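Local coordinates for protein phosphoacetylglucosamine mutase (Aspergillus lentulus, PDB 5O9X) that interconverts N-acetylglucosamine 6-phosphate and N-acetylglucosamine 1-phosphate, probably through a bisphosphorylated sugar intermediate as in related phosphohexomutases, at residues Ala197-Val202 / Thr236-Lys241; Leu312-Ile317 / Leu352-Val357; Gln328-Gly333 / Lys395-Thr400. The protein carries 1 engineered substitution. All coordinates share one frame; numbering follows the deposited sequence.

Interaction 1 belongs to domain II of the mutase; interactions 2 and 3 both belong to domain III, where their segments alternate along the chain. The latter two have centres about 14 Å apart and meet directly: Pro355 CD lies 3.5 Å from Ile332 O, and strands 332-337 and 356-359 are parallel neighbours in one sheet. Interaction 1 touches neither, its nearest atoms staying about 6 Å from those of interaction 2 and about 8 Å from those of interaction 3. All three centres lie about 20 to 26 Å from the centre of the chain. They are packing contacts of the scaffold, apparently apart from the bound glucose 1,6-bisphosphate.

Interaction 1 of 3, residues Ala197-Val202 / Thr236-Lys241; sequences AAFKRV and TGLDIK
Phe199 reaches out from helix 188-202 with one corner of its ring, which meets both Thr236 and Leu238. The CE2 atom of Phe199 stands 4.0 Å from OG1 of Thr236, with the threonine CB and CG2 only slightly farther off. Leu238 presents a single methyl: its CD2 is 4.0 Å from CE2 of Phe199 and equally far from CZ, so it spans the CE2-CZ bond. Both partners come at the ring at a slant. Phe199 gets there because its CG extends anti to the backbone N (chi1 -170°), sending the ring off the helix toward the loop. The contact sits in the alpha/beta domain II of the phosphohexomutase fold, where the loop through Thr236 and Leu238 belongs to the connection from helix 221-231 to strand 240-243, the outermost strand on one side of a mixed sheet. That strand pairs in parallel with strand 212-215, and helix 221-231 makes the beta-alpha-beta crossover between them. Thr236 shapes the approach as an ST turn: its OG1 accepts the backbone N-H of Leu238 at 3.2 Å in a nearly straight bond (164°). The same oxygen is also the threonine atom nearest the phenylalanine ring, at CE2. Gly237, at the middle of the turn, has a positive phi of 83°, a conformation that suits glycine. A backbone bond from Thr236 to Val208 ties the turn to a neighbouring loop. Helix 428-442 closes over the hydrophobic pair, Leu433 touching both Phe199 and Leu238. On the far side of helix 188-202, Arg201 makes a salt bridge with Asp419 of helix 405-420.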
loop_
_atom_site.group_PDB
_atom_site.type_symbol
_atom_site.label_atom_id
_atom_site.label_comp_id
_atom_site.label_asym_id
_atom_site.label_seq_id
_atom_site.Cartn_x
_atom_site.Cartn_y
_atom_site.Cartn_z
ATOM N N ALA A 197 -17.785 13.133 -3.296
ATOM C CA ALA A 197 -18.603 13.274 -4.505
ATOM C C ALA A 197 -18.715 11.939 -5.294
ATOM O O ALA A 197 -19.802 11.589 -5.805
ATOM C CB ALA A 197 -18.109 14.441 -5.390
ATOM N N ALA A 198 -17.586 11.228 -5.394
ATOM C CA ALA A 198 -17.536 9.926 -6.101
ATOM C C ALA A 198 -18.399 8.886 -5.361
ATOM O O ALA A 198 -19.229 8.182 -5.986
ATOM C CB ALA A 198 -16.110 9.466 -6.270
ATOM N N PHE A 199 -18.300 8.859 -4.034
ATOM C CA PHE A 199 -19.132 7.942 -3.218
ATOM C C PHE A 199 -20.606 8.246 -3.334
ATOM O O PHE A 199 -21.452 7.317 -3.467
ATOM C CB PHE A 199 -18.739 8.027 -1.754
ATOM C CG PHE A 199 -19.372 6.965 -0.876
ATOM C CD1 PHE A 199 -19.121 5.587 -1.092
ATOM C CD2 PHE A 199 -20.216 7.354 0.181
ATOM C CE1 PHE A 199 -19.737 4.645 -0.191
ATOM C CE2 PHE A 199 -20.779 6.430 1.086
ATOM C CZ PHE A 199 -20.533 5.058 0.868
ATOM N N LYS A 200 -20.968 9.533 -3.262
ATOM C CA LYS A 200 -22.391 9.914 -3.562
ATOM C C LYS A 200 -22.906 9.329 -4.882
ATOM O O LYS A 200 -23.985 8.734 -4.909
ATOM C CB LYS A 200 -22.563 11.463 -3.534
ATOM C CG LYS A 200 -24.036 11.886 -3.598
ATOM C CD LYS A 200 -24.159 13.413 -3.637
ATOM C CE LYS A 200 -25.629 13.883 -3.641
ATOM N NZ LYS A 200 -26.059 14.035 -2.234
ATOM N N ARG A 201 -22.163 9.490 -5.972
ATOM C CA ARG A 201 -22.577 8.976 -7.265
ATOM C C ARG A 201 -22.636 7.439 -7.268
ATOM O O ARG A 201 -23.601 6.861 -7.739
ATOM C CB ARG A 201 -21.603 9.375 -8.388
ATOM C CG ARG A 201 -21.825 10.815 -8.907
ATOM C CD ARG A 201 -20.570 11.293 -9.640
ATOM N NE ARG A 201 -20.412 10.592 -10.929
ATOM C CZ ARG A 201 -19.229 10.391 -11.527
ATOM N NH1 ARG A 201 -18.093 10.767 -10.907
ATOM N NH2 ARG A 201 -19.152 9.800 -12.738
ATOM N N VAL A 202 -21.583 6.778 -6.788
ATOM C CA VAL A 202 -21.617 5.310 -6.744
ATOM C C VAL A 202 -22.798 4.825 -5.902
ATOM O O VAL A 202 -23.334 3.783 -6.234
ATOM C CB VAL A 202 -20.312 4.600 -6.290
ATOM C CG1 VAL A 202 -19.065 5.087 -7.003
ATOM C CG2 VAL A 202 -20.090 4.670 -4.822
ATOM N N THR A 236 -26.978 7.717 2.901
ATOM C CA THR A 236 -26.406 6.549 2.197
ATOM C C THR A 236 -26.529 5.375 3.115
ATOM O O THR A 236 -26.210 4.244 2.716
ATOM C CB THR A 236 -24.881 6.710 1.890
ATOM O OG1 THR A 236 -24.222 6.856 3.147
ATOM C CG2 THR A 236 -24.562 7.888 0.959
ATOM N N GLY A 237 -26.949 5.602 4.363
ATOM C CA GLY A 237 -27.028 4.522 5.364
ATOM C C GLY A 237 -25.670 4.235 6.061
ATOM O O GLY A 237 -25.616 3.478 7.008
ATOM N N LEU A 238 -24.580 4.826 5.597
ATOM C CA LEU A 238 -23.269 4.522 6.171
ATOM C C LEU A 238 -23.190 5.191 7.552
ATOM O O LEU A 238 -23.346 6.403 7.691
ATOM C CB LEU A 238 -22.179 5.032 5.261
ATOM C CG LEU A 238 -20.754 4.726 5.737
ATOM C CD1 LEU A 238 -20.547 3.230 5.766
ATOM C CD2 LEU A 238 -19.765 5.333 4.759
ATOM N N ASP A 239 -22.862 4.389 8.537
ATOM C CA ASP A 239 -22.785 4.737 9.901
ATOM C C ASP A 239 -21.390 4.258 10.438
ATOM O O ASP A 239 -21.274 3.135 10.909
ATOM C CB ASP A 239 -23.892 3.887 10.530
ATOM C CG ASP A 239 -24.091 4.131 12.034
ATOM O OD1 ASP A 239 -23.543 5.134 12.569
ATOM O OD2 ASP A 239 -24.814 3.284 12.667
ATOM N N ILE A 240 -20.365 5.104 10.414
ATOM C CA ILE A 240 -18.993 4.683 10.827
ATOM C C ILE A 240 -18.766 5.002 12.280
ATOM O O ILE A 240 -19.015 6.164 12.734
ATOM C CB ILE A 240 -17.899 5.398 9.982
ATOM C CG1 ILE A 240 -17.934 4.896 8.531
ATOM C CG2 ILE A 240 -16.454 5.175 10.598
ATOM C CD1 ILE A 240 -17.129 5.688 7.489
ATOM N N LYS A 241 -18.220 4.034 13.006
ATOM C CA LYS A 241 -17.726 4.283 14.323
ATOM C C LYS A 241 -16.210 4.151 14.250
ATOM O O LYS A 241 -15.725 3.199 13.597
ATOM C CB LYS A 241 -18.269 3.253 15.300
ATOM C CG LYS A 241 -19.769 3.009 15.160
ATOM C CD LYS A 241 -20.637 4.050 15.848
ATOM C CE LYS A 241 -22.152 3.868 15.584
ATOM N NZ LYS A 241 -22.922 5.149 15.831
#

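Interaction 2 of 3, residues Leu312-Ile317 / Leu352-Val357; sequences LAASFI and LKLPSV
Ala314 on helix 306-324 receives two leucine methyls on its CB, CD1 of Leu352 at 3.9 Å and CD1 of Leu354 at 3.8 Å. The leucines come from the connection that ends a beta-alpha-beta crossover in domain III, in which strand 332-337, helix 342-350 and strand 356-359 follow one another and the two strands run parallel side by side. Leu352 also uses its second branch, CD2 lying 4.0 Å from CB of the adjacent Ser315, so its forked end straddles two successive residues of the helix. Both leucines hold CG anti to the carbonyl carbon (chi1 -52° for Leu352), which carries their methyls out from the connecting chain to the helix. Between them Lys353, the first residue to leave helical backbone angles, takes a positive phi of 58° and turns the chain, so that Leu352 and Leu354 both face helix 306-324. A backbone hydrogen bond with Ile348 links Leu354 to the last turn of helix 342-350. Strand 332-337 lines the contact: Val334 touches both Ala314 and Leu354, and Ile332 also touches Leu354. On its other flank, helix 306-324 packs through Leu312 and Phe316 on helix 428-442. There the hydroxyl of Ser315 is engaged too, its OG hydrogen-bonded to NZ of Lys442 while its CB meets the leucine.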
loop_
_atom_site.group_PDB
_atom_site.type_symbol
_atom_site.label_atom_id
_atom_site.label_comp_id
_atom_site.label_asym_id
_atom_site.label_seq_id
_atom_site.Cartn_x
_atom_site.Cartn_y
_atom_site.Cartn_z
ATOM N N LEU A 312 -14.098 -9.461 -4.277
ATOM C CA LEU A 312 -15.333 -8.683 -4.152
ATOM C C LEU A 312 -15.411 -7.664 -5.320
ATOM O O LEU A 312 -16.420 -7.573 -6.038
ATOM C CB LEU A 312 -15.410 -7.986 -2.752
ATOM C CG LEU A 312 -16.715 -7.169 -2.538
ATOM C CD1 LEU A 312 -17.918 -8.121 -2.388
ATOM C CD2 LEU A 312 -16.652 -6.220 -1.381
ATOM N N ALA A 313 -14.349 -6.879 -5.493
ATOM C CA ALA A 313 -14.300 -5.841 -6.553
ATOM C C ALA A 313 -14.325 -6.446 -7.984
ATOM O O ALA A 313 -15.031 -5.953 -8.837
ATOM C CB ALA A 313 -13.009 -5.017 -6.388
ATOM N N ALA A 314 -13.541 -7.530 -8.214
ATOM C CA ALA A 314 -13.574 -8.195 -9.513
ATOM C C ALA A 314 -14.967 -8.747 -9.851
ATOM O O ALA A 314 -15.407 -8.626 -11.026
ATOM C CB ALA A 314 -12.498 -9.277 -9.604
ATOM N N SER A 315 -15.681 -9.313 -8.876
ATOM C CA SER A 315 -17.038 -9.832 -9.122
ATOM C C SER A 315 -17.979 -8.646 -9.465
ATOM O O SER A 315 -18.733 -8.717 -10.428
ATOM C CB SER A 315 -17.513 -10.516 -7.840
ATOM O OG SER A 315 -18.905 -10.631 -7.786
ATOM N N PHE A 316 -17.997 -7.605 -8.628
ATOM C CA PHE A 316 -18.873 -6.460 -8.855
ATOM C C PHE A 316 -18.611 -5.819 -10.230
ATOM O O PHE A 316 -19.521 -5.602 -11.013
ATOM C CB PHE A 316 -18.663 -5.411 -7.769
ATOM C CG PHE A 316 -19.679 -4.304 -7.812
ATOM C CD1 PHE A 316 -21.055 -4.612 -7.809
ATOM C CD2 PHE A 316 -19.270 -2.984 -7.875
ATOM C CE1 PHE A 316 -21.998 -3.568 -7.857
ATOM C CE2 PHE A 316 -20.197 -1.940 -7.865
ATOM C CZ PHE A 316 -21.563 -2.252 -7.842
ATOM N N ILE A 317 -17.371 -5.504 -10.537
ATOM C CA ILE A 317 -17.046 -4.888 -11.804
ATOM C C ILE A 317 -17.463 -5.736 -13.036
ATOM O O ILE A 317 -17.944 -5.198 -14.074
ATOM C CB ILE A 317 -15.560 -4.401 -11.892
ATOM C CG1 ILE A 317 -15.326 -3.311 -10.827
ATOM C CG2 ILE A 317 -15.192 -3.941 -13.346
ATOM C CD1 ILE A 317 -13.828 -3.013 -10.546
ATOM N N LEU A 352 -14.888 -16.917 -10.788
ATOM C CA LEU A 352 -14.940 -15.716 -11.596
ATOM C C LEU A 352 -14.488 -15.938 -13.017
ATOM O O LEU A 352 -14.817 -15.107 -13.933
ATOM C CB LEU A 352 -14.129 -14.538 -10.971
ATOM C CG LEU A 352 -14.412 -14.175 -9.507
ATOM C CD1 LEU A 352 -13.490 -13.045 -9.025
ATOM C CD2 LEU A 352 -15.894 -13.811 -9.395
ATOM N N LYS A 353 -13.715 -17.002 -13.236
ATOM C CA LYS A 353 -13.188 -17.337 -14.599
ATOM C C LYS A 353 -12.377 -16.186 -15.166
ATOM O O LYS A 353 -12.536 -15.768 -16.299
ATOM C CB LYS A 353 -14.345 -17.836 -15.540
ATOM C CG LYS A 353 -14.957 -19.153 -15.028
ATOM C CD LYS A 353 -16.122 -19.658 -15.889
ATOM C CE LYS A 353 -17.163 -20.378 -15.028
ATOM N NZ LYS A 353 -18.493 -19.708 -15.198
ATOM N N LEU A 354 -11.453 -15.659 -14.357
ATOM C CA LEU A 354 -10.592 -14.533 -14.791
ATOM C C LEU A 354 -9.151 -14.970 -14.731
ATOM O O LEU A 354 -8.830 -15.852 -13.931
ATOM C CB LEU A 354 -10.770 -13.248 -13.905
ATOM C CG LEU A 354 -12.188 -12.649 -13.730
ATOM C CD1 LEU A 354 -12.117 -11.522 -12.690
ATOM C CD2 LEU A 354 -12.687 -12.091 -15.100
ATOM N N PRO A 355 -8.296 -14.328 -15.536
ATOM C CA PRO A 355 -6.886 -14.632 -15.363
ATOM C C PRO A 355 -6.398 -14.030 -14.016
ATOM O O PRO A 355 -6.950 -13.007 -13.572
ATOM C CB PRO A 355 -6.234 -13.919 -16.553
ATOM C CG PRO A 355 -7.195 -12.774 -16.891
ATOM C CD PRO A 355 -8.538 -13.485 -16.738
ATOM N N SER A 356 -5.439 -14.706 -13.372
ATOM C CA SER A 356 -4.637 -14.115 -12.285
ATOM C C SER A 356 -3.134 -14.187 -12.583
ATOM O O SER A 356 -2.663 -15.023 -13.378
ATOM C CB SER A 356 -4.966 -14.781 -10.937
ATOM O OG SER A 356 -4.585 -16.129 -10.962
ATOM N N VAL A 357 -2.365 -13.273 -12.003
ATOM C CA VAL A 357 -0.923 -13.209 -12.237
ATOM C C VAL A 357 -0.352 -13.087 -10.811
ATOM O O VAL A 357 -0.945 -12.395 -9.987
ATOM C CB VAL A 357 -0.576 -11.945 -13.060
ATOM C CG1 VAL A 357 0.951 -11.809 -13.260
ATOM C CG2 VAL A 357 -1.283 -12.056 -14.419
#

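Interaction 3 of 3, residues Gln328-Gly333 / Lys395-Thr400; sequences QKLKIG and KTIKNT
Thr396 keeps OG1 beside its backbone N (chi1 -54°), directed at Asn392 O one turn back in its own helix, and so turns CG2 toward Lys329. Lys329 holds CG anti to its carbonyl carbon (chi1 -51°) and runs on extended through chi2, which lays its aliphatic part alongside this methyl: Lys329 CB and CD lie 4.0 and 4.1 Å from Thr396 CG2. The bend at chi3 comes only beyond CD. Next to it Leu330 and Ile397 meet at about a right angle, Leu330 CD2 lying 4.1 Å from Ile397 CD1. The leucine fork also touches CG1 of the isoleucine with both methyls. In domain III this joins the lead-in to strand 332-337, an inner strand of the mixed sheet, to the C-terminal end of helix 391-399, which follows the outermost strand 385-389. Helix 405-420 covers the hydrophobic pair, with Leu414 on Leu330 and Thr418 on Ile397, and Ala321 of helix 306-324 also packs on Leu330. At the helix end Thr396 O is gripped twice by Thr400, through OG1 at 2.7 Å and the backbone N at 3.1 Å, from opposite faces of the carbonyl plane.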
loop_
_atom_site.group_PDB
_atom_site.type_symbol
_atom_site.label_atom_id
_atom_site.label_comp_id
_atom_site.label_asym_id
_atom_site.label_seq_id
_atom_site.Cartn_x
_atom_site.Cartn_y
_atom_site.Cartn_z
ATOM N N GLN A 328 -17.368 -7.847 -22.991
ATOM C CA GLN A 328 -16.387 -8.208 -24.016
ATOM C C GLN A 328 -15.290 -7.142 -24.205
ATOM O O GLN A 328 -14.192 -7.455 -24.593
ATOM C CB GLN A 328 -17.141 -8.575 -25.334
ATOM C CG GLN A 328 -18.015 -7.464 -26.005
ATOM C CD GLN A 328 -19.199 -6.800 -25.179
ATOM O OE1 GLN A 328 -20.035 -7.454 -24.499
ATOM N NE2 GLN A 328 -19.285 -5.481 -25.306
ATOM N N LYS A 329 -15.565 -5.894 -23.838
ATOM C CA LYS A 329 -14.614 -4.746 -23.962
ATOM C C LYS A 329 -13.840 -4.389 -22.677
ATOM O O LYS A 329 -12.918 -3.591 -22.734
ATOM C CB LYS A 329 -15.332 -3.463 -24.465
ATOM C CG LYS A 329 -16.180 -3.648 -25.724
ATOM C CD LYS A 329 -16.676 -2.338 -26.333
ATOM C CE LYS A 329 -15.670 -1.707 -27.309
ATOM N NZ LYS A 329 -16.013 -0.314 -27.748
ATOM N N LEU A 330 -14.245 -4.943 -21.528
ATOM C CA LEU A 330 -13.544 -4.728 -20.253
ATOM C C LEU A 330 -13.041 -6.062 -19.661
ATOM O O LEU A 330 -13.540 -6.527 -18.639
ATOM C CB LEU A 330 -14.405 -3.979 -19.229
ATOM C CG LEU A 330 -14.864 -2.529 -19.405
ATOM C CD1 LEU A 330 -15.800 -2.217 -18.237
ATOM C CD2 LEU A 330 -13.699 -1.551 -19.395
ATOM N N LYS A 331 -12.032 -6.633 -20.293
ATOM C CA LYS A 331 -11.328 -7.809 -19.741
ATOM C C LYS A 331 -10.631 -7.493 -18.355
ATOM O O LYS A 331 -9.694 -6.667 -18.227
ATOM C CB LYS A 331 -10.339 -8.436 -20.774
ATOM C CG LYS A 331 -10.862 -8.845 -22.187
ATOM C CD LYS A 331 -12.296 -9.373 -22.207
ATOM C CE LYS A 331 -12.378 -10.890 -22.298
ATOM N NZ LYS A 331 -13.788 -11.343 -22.088
ATOM N N ILE A 332 -11.124 -8.179 -17.337
ATOM C CA ILE A 332 -10.591 -8.004 -15.990
ATOM C C ILE A 332 -9.491 -9.042 -15.723
ATOM O O ILE A 332 -9.645 -10.217 -16.031
ATOM C CB ILE A 332 -11.735 -8.173 -14.938
ATOM C CG1 ILE A 332 -12.865 -7.191 -15.227
ATOM C CG2 ILE A 332 -11.230 -7.996 -13.492
ATOM C CD1 ILE A 332 -14.131 -7.596 -14.504
ATOM N N GLY A 333 -8.442 -8.628 -15.051
ATOM C CA GLY A 333 -7.494 -9.590 -14.542
ATOM C C GLY A 333 -7.225 -9.248 -13.069
ATOM O O GLY A 333 -7.343 -8.072 -12.645
ATOM N N LYS A 395 -12.064 5.094 -21.735
ATOM C CA LYS A 395 -12.727 5.626 -22.948
ATOM C C LYS A 395 -14.033 4.858 -23.192
ATOM O O LYS A 395 -15.049 5.481 -23.339
ATOM C CB LYS A 395 -11.796 5.584 -24.196
ATOM C CG LYS A 395 -11.109 6.907 -24.526
ATOM C CD LYS A 395 -10.387 6.905 -25.903
ATOM C CE LYS A 395 -11.305 6.563 -27.096
ATOM N NZ LYS A 395 -10.740 6.828 -28.460
ATOM N N THR A 396 -13.991 3.522 -23.161
ATOM C CA THR A 396 -15.176 2.671 -23.197
ATOM C C THR A 396 -16.187 3.039 -22.114
ATOM O O THR A 396 -17.363 3.185 -22.428
ATOM C CB THR A 396 -14.809 1.201 -23.057
ATOM O OG1 THR A 396 -13.833 0.866 -24.039
ATOM C CG2 THR A 396 -16.060 0.298 -23.241
ATOM N N ILE A 397 -15.740 3.186 -20.851
ATOM C CA ILE A 397 -16.643 3.518 -19.727
ATOM C C ILE A 397 -17.281 4.905 -19.916
ATOM O O ILE A 397 -18.448 5.102 -19.591
ATOM C CB ILE A 397 -15.891 3.395 -18.375
ATOM C CG1 ILE A 397 -15.546 1.895 -18.159
ATOM C CG2 ILE A 397 -16.728 3.929 -17.217
ATOM C CD1 ILE A 397 -14.549 1.641 -17.043
ATOM N N LYS A 398 -16.499 5.849 -20.438
ATOM C CA LYS A 398 -16.956 7.219 -20.612
ATOM C C LYS A 398 -17.920 7.359 -21.819
ATOM O O LYS A 398 -18.924 8.063 -21.700
ATOM C CB LYS A 398 -15.760 8.194 -20.802
ATOM C CG LYS A 398 -16.139 9.687 -20.775
ATOM C CD LYS A 398 -15.040 10.576 -21.344
ATOM C CE LYS A 398 -15.375 12.034 -21.066
ATOM N NZ LYS A 398 -14.192 12.923 -21.267
ATOM N N ASN A 399 -17.622 6.692 -22.929
ATOM C CA ASN A 399 -18.259 6.983 -24.226
ATOM C C ASN A 399 -19.306 6.020 -24.696
ATOM O O ASN A 399 -19.970 6.326 -25.661
ATOM C CB ASN A 399 -17.198 7.083 -25.334
ATOM C CG ASN A 399 -16.189 8.192 -25.070
ATOM O OD1 ASN A 399 -16.498 9.205 -24.435
ATOM N ND2 ASN A 399 -14.964 7.997 -25.553
ATOM N N THR A 400 -19.442 4.837 -24.070
ATOM C CA THR A 400 -20.428 3.845 -24.497
ATOM C C THR A 400 -21.823 4.484 -24.372
ATOM O O THR A 400 -22.081 5.192 -23.405
ATOM C CB THR A 400 -20.358 2.601 -23.589
ATOM O OG1 THR A 400 -19.179 1.865 -23.950
ATOM C CG2 THR A 400 -21.553 1.678 -23.812
#